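Local atomic coordinates of pyridoxamine 5-phosphate-dependent dehydrase (PDB entry 3B8X), a protein that catalyses removal of the C3'-hydroxyl from GDP-4-keto-6-deoxy-D-mannose by a combined transamination-deoxygenation reaction, a step in the biosynthesis of L-colitose for the O-antigen. Residues Ala67-Arg76 with Asp204-Ile214. The protein carries 1 engineered substitution. Sequence-based numbering, arbitrary orientation.
Sequences AALFFTKKPR and DEEIYHILLCI
The carboxylate of E206 is gripped at both oxygens. K73 N donates to E206 OE2 at 2.7 Å, nearly straight (173°) and on the syn lone pair. E206 OE1 lies near the guanidinium plane of R76, at its edge, and forms a salt bridge with R76 NH1 (3.3 Å). A water that also accepts from K74 N donates to E206 OE1. E206 reaches the loop because CG is anti to its backbone N (chi1 -172°) and the chain runs on extended. R76 NH2 forms a bent, salt-bridging hydrogen bond to D204 OD2 at 3.2 Å (143°), from above the carboxylate plane. The other oxygen, D204 OD1, caps helix 205-214 by accepting from I207 N at 2.9 Å. Beneath this network the contact is apolar. T72 CG2 touches I207 CD1 and, more tightly, I210 CD1 (3.2 Å). A68 CB packs on I210 CG2 at 3.6 Å, and I210 CG2 also lies at the edge of the F71 ring. I214 CD1 touches A67 CB. Y349 of the second subunit meets the F71 ring edge-to-face. The contact thus joins the end of helix 58-68 and its following loop to helix 205-214. Two acidic groups share one arginine, and this probably favours their charged forms at the helix N-terminus.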
loop_
_atom_site.group_PDB
_atom_site.type_symbol
_atom_site.label_atom_id
_atom_site.label_comp_id
_atom_site.label_asym_id
_atom_site.label_seq_id
_atom_site.Cartn_x
_atom_site.Cartn_y
_atom_site.Cartn_z
ATOM N N ALA B 67 6.224 5.621 -9.793
ATOM C CA ALA B 67 5.479 4.878 -10.793
ATOM C C ALA B 67 4.838 5.756 -11.856
ATOM O O ALA B 67 4.839 5.452 -13.057
ATOM C CB ALA B 67 4.430 4.078 -10.100
ATOM N N ALA B 68 4.185 6.818 -11.419
ATOM C CA ALA B 68 3.525 7.667 -12.393
ATOM C C ALA B 68 4.418 8.114 -13.544
ATOM O O ALA B 68 3.934 8.289 -14.641
ATOM C CB ALA B 68 2.935 8.861 -11.704
ATOM N N LEU B 69 5.702 8.344 -13.278
ATOM C CA LEU B 69 6.624 8.811 -14.295
ATOM C C LEU B 69 6.857 7.821 -15.429
ATOM O O LEU B 69 7.375 8.171 -16.480
ATOM C CB LEU B 69 7.957 9.214 -13.672
ATOM C CG LEU B 69 7.836 10.347 -12.659
ATOM C CD1 LEU B 69 9.100 10.525 -11.805
ATOM C CD2 LEU B 69 7.417 11.625 -13.346
ATOM N N PHE B 70 6.424 6.588 -15.226
ATOM C CA PHE B 70 6.601 5.561 -16.233
ATOM C C PHE B 70 5.379 5.508 -17.122
ATOM O O PHE B 70 5.376 4.857 -18.162
ATOM C CB PHE B 70 6.818 4.198 -15.563
ATOM C CG PHE B 70 8.176 4.038 -14.939
ATOM C CD1 PHE B 70 8.524 4.773 -13.804
ATOM C CD2 PHE B 70 9.109 3.141 -15.485
ATOM C CE1 PHE B 70 9.792 4.678 -13.270
ATOM C CE2 PHE B 70 10.398 3.058 -14.983
ATOM C CZ PHE B 70 10.735 3.782 -13.836
ATOM N N PHE B 71 4.328 6.177 -16.670
ATOM C CA PHE B 71 2.997 6.075 -17.257
ATOM C C PHE B 71 2.546 7.297 -17.997
ATOM O O PHE B 71 1.445 7.332 -18.532
ATOM C CB PHE B 71 1.945 5.611 -16.210
ATOM C CG PHE B 71 2.320 4.329 -15.509
ATOM C CD1 PHE B 71 2.286 4.228 -14.137
ATOM C CD2 PHE B 71 2.761 3.229 -16.225
ATOM C CE1 PHE B 71 2.667 3.047 -13.523
ATOM C CE2 PHE B 71 3.180 2.064 -15.614
ATOM C CZ PHE B 71 3.131 1.967 -14.258
ATOM N N THR B 72 3.407 8.298 -18.101
ATOM C CA THR B 72 2.930 9.461 -18.827
ATOM C C THR B 72 2.955 9.075 -20.313
ATOM O O THR B 72 3.704 8.183 -20.712
ATOM C CB THR B 72 3.848 10.618 -18.555
ATOM O OG1 THR B 72 5.187 10.106 -18.510
ATOM C CG2 THR B 72 3.474 11.245 -17.184
ATOM N N LYS B 73 2.103 9.710 -21.115
ATOM C CA LYS B 73 1.999 9.453 -22.567
ATOM C C LYS B 73 3.358 9.406 -23.293
ATOM O O LYS B 73 3.636 8.468 -24.051
ATOM C CB LYS B 73 1.022 10.429 -23.202
ATOM C CG LYS B 73 -0.398 10.364 -22.620
ATOM C CD LYS B 73 -0.999 8.985 -22.877
ATOM C CE LYS B 73 -2.290 8.743 -22.112
ATOM N NZ LYS B 73 -2.927 7.477 -22.590
ATOM N N LYS B 74 4.227 10.380 -22.996
ATOM C CA LYS B 74 5.638 10.359 -23.360
ATOM C C LYS B 74 6.226 9.937 -21.987
ATOM O O LYS B 74 6.196 10.742 -21.055
ATOM C CB LYS B 74 6.106 11.786 -23.691
ATOM C CG LYS B 74 7.554 11.886 -24.116
ATOM C CD LYS B 74 7.812 13.196 -24.849
ATOM C CE LYS B 74 9.020 13.098 -25.782
ATOM N NZ LYS B 74 8.919 11.992 -26.787
ATOM N N PRO B 75 6.670 8.695 -21.810
ATOM C CA PRO B 75 7.163 8.264 -20.491
ATOM C C PRO B 75 8.305 9.107 -19.993
ATOM O O PRO B 75 9.315 9.255 -20.660
ATOM C CB PRO B 75 7.703 6.868 -20.758
ATOM C CG PRO B 75 6.905 6.385 -21.935
ATOM C CD PRO B 75 6.690 7.599 -22.795
ATOM N N ARG B 76 8.176 9.634 -18.791
ATOM C CA ARG B 76 9.237 10.471 -18.266
ATOM C C ARG B 76 10.447 9.758 -17.692
ATOM O O ARG B 76 11.481 10.396 -17.512
ATOM C CB ARG B 76 8.680 11.509 -17.329
ATOM C CG ARG B 76 8.063 12.685 -18.057
ATOM C CD ARG B 76 6.672 12.974 -17.565
ATOM N NE ARG B 76 6.528 14.410 -17.346
ATOM C CZ ARG B 76 5.390 15.098 -17.423
ATOM N NH1 ARG B 76 4.225 14.502 -17.695
ATOM N NH2 ARG B 76 5.420 16.405 -17.204
ATOM N N ASP B 204 0.817 19.338 -12.268
ATOM C CA ASP B 204 0.597 18.641 -13.515
ATOM C C ASP B 204 -0.705 17.842 -13.575
ATOM O O ASP B 204 -0.880 16.847 -12.870
ATOM C CB ASP B 204 1.800 17.739 -13.793
ATOM C CG ASP B 204 1.844 17.263 -15.233
ATOM O OD1 ASP B 204 0.967 16.450 -15.645
ATOM O OD2 ASP B 204 2.732 17.739 -15.976
ATOM N N GLU B 205 -1.601 18.264 -14.459
ATOM C CA GLU B 205 -2.878 17.588 -14.636
ATOM C C GLU B 205 -2.761 16.152 -15.119
ATOM O O GLU B 205 -3.592 15.336 -14.720
ATOM C CB GLU B 205 -3.813 18.384 -15.543
ATOM C CG GLU B 205 -5.166 17.703 -15.771
ATOM C CD GLU B 205 -6.136 18.594 -16.556
ATOM O OE1 GLU B 205 -5.640 19.306 -17.454
ATOM O OE2 GLU B 205 -7.357 18.562 -16.272
ATOM N N GLU B 206 -1.767 15.834 -15.968
ATOM C CA GLU B 206 -1.577 14.439 -16.441
ATOM C C GLU B 206 -1.119 13.523 -15.306
ATOM O O GLU B 206 -1.639 12.409 -15.122
ATOM C CB GLU B 206 -0.582 14.277 -17.601
ATOM C CG GLU B 206 -0.581 12.834 -18.177
ATOM C CD GLU B 206 0.559 12.576 -19.157
ATOM O OE1 GLU B 206 1.484 13.407 -19.158
ATOM O OE2 GLU B 206 0.576 11.531 -19.860
ATOM N N ILE B 207 -0.120 14.004 -14.576
ATOM C CA ILE B 207 0.392 13.279 -13.427
ATOM C C ILE B 207 -0.749 13.062 -12.430
ATOM O O ILE B 207 -0.900 11.972 -11.894
ATOM C CB ILE B 207 1.519 14.064 -12.768
ATOM C CG1 ILE B 207 2.735 14.077 -13.686
ATOM C CG2 ILE B 207 1.933 13.414 -11.481
ATOM C CD1 ILE B 207 3.517 12.787 -13.704
ATOM N N TYR B 208 -1.505 14.120 -12.140
ATOM C CA TYR B 208 -2.684 14.078 -11.263
ATOM C C TYR B 208 -3.634 12.951 -11.687
ATOM O O TYR B 208 -3.981 12.057 -10.927
ATOM C CB TYR B 208 -3.435 15.395 -11.410
ATOM C CG TYR B 208 -4.689 15.445 -10.577
ATOM C CD1 TYR B 208 -4.679 14.975 -9.264
ATOM C CD2 TYR B 208 -5.888 15.949 -11.077
ATOM C CE1 TYR B 208 -5.812 14.995 -8.448
ATOM C CE2 TYR B 208 -7.053 15.949 -10.271
ATOM C CZ TYR B 208 -6.997 15.505 -8.957
ATOM O OH TYR B 208 -8.095 15.544 -8.130
ATOM N N HIS B 209 -4.040 12.946 -12.944
ATOM C CA HIS B 209 -4.892 11.866 -13.401
ATOM C C HIS B 209 -4.201 10.504 -13.309
ATOM O O HIS B 209 -4.833 9.524 -12.908
ATOM C CB HIS B 209 -5.396 12.179 -14.829
ATOM C CG HIS B 209 -6.352 13.333 -14.858
ATOM N ND1 HIS B 209 -6.806 13.920 -16.026
ATOM C CD2 HIS B 209 -6.928 14.017 -13.840
ATOM C CE1 HIS B 209 -7.637 14.901 -15.718
ATOM N NE2 HIS B 209 -7.720 14.988 -14.400
ATOM N N ILE B 210 -2.907 10.432 -13.631
ATOM C CA ILE B 210 -2.227 9.136 -13.562
ATOM C C ILE B 210 -2.262 8.661 -12.123
ATOM O O ILE B 210 -2.454 7.479 -11.834
ATOM C CB ILE B 210 -0.752 9.208 -13.999
ATOM C CG1 ILE B 210 -0.624 9.326 -15.536
ATOM C CG2 ILE B 210 -0.044 7.955 -13.566
ATOM C CD1 ILE B 210 0.743 9.905 -16.076
ATOM N N LEU B 211 -2.098 9.597 -11.219
ATOM C CA LEU B 211 -2.098 9.249 -9.796
ATOM C C LEU B 211 -3.465 8.701 -9.390
ATOM O O LEU B 211 -3.560 7.680 -8.701
ATOM C CB LEU B 211 -1.713 10.448 -8.907
ATOM C CG LEU B 211 -0.230 10.830 -9.097
ATOM C CD1 LEU B 211 0.098 12.224 -8.568
ATOM C CD2 LEU B 211 0.725 9.794 -8.426
ATOM N N LEU B 212 -4.526 9.373 -9.830
ATOM C CA LEU B 212 -5.888 8.953 -9.490
ATOM C C LEU B 212 -6.204 7.551 -9.977
ATOM O O LEU B 212 -6.971 6.811 -9.338
ATOM C CB LEU B 212 -6.907 9.906 -10.078
ATOM C CG LEU B 212 -6.890 11.323 -9.484
ATOM C CD1 LEU B 212 -7.829 12.160 -10.323
ATOM C CD2 LEU B 212 -7.328 11.302 -8.035
ATOM N N CYS B 213 -5.626 7.195 -11.119
ATOM C CA CYS B 213 -5.822 5.856 -11.677
ATOM C C CYS B 213 -5.038 4.768 -10.932
ATOM O O CYS B 213 -5.578 3.722 -10.583
ATOM C CB CYS B 213 -5.372 5.890 -13.146
ATOM S SG CYS B 213 -5.410 4.289 -14.033
ATOM N N ILE B 214 -3.739 5.009 -10.712
ATOM C CA ILE B 214 -2.910 3.997 -10.073
ATOM C C ILE B 214 -3.098 3.839 -8.564
ATOM O O ILE B 214 -2.645 2.830 -7.966
ATOM C CB ILE B 214 -1.467 4.098 -10.488
ATOM C CG1 ILE B 214 -0.901 5.467 -10.072
ATOM C CG2 ILE B 214 -1.329 3.753 -11.951
ATOM C CD1 ILE B 214 0.627 5.521 -10.276
HETATM O O HOH W 1 3.232 12.955 -21.462
#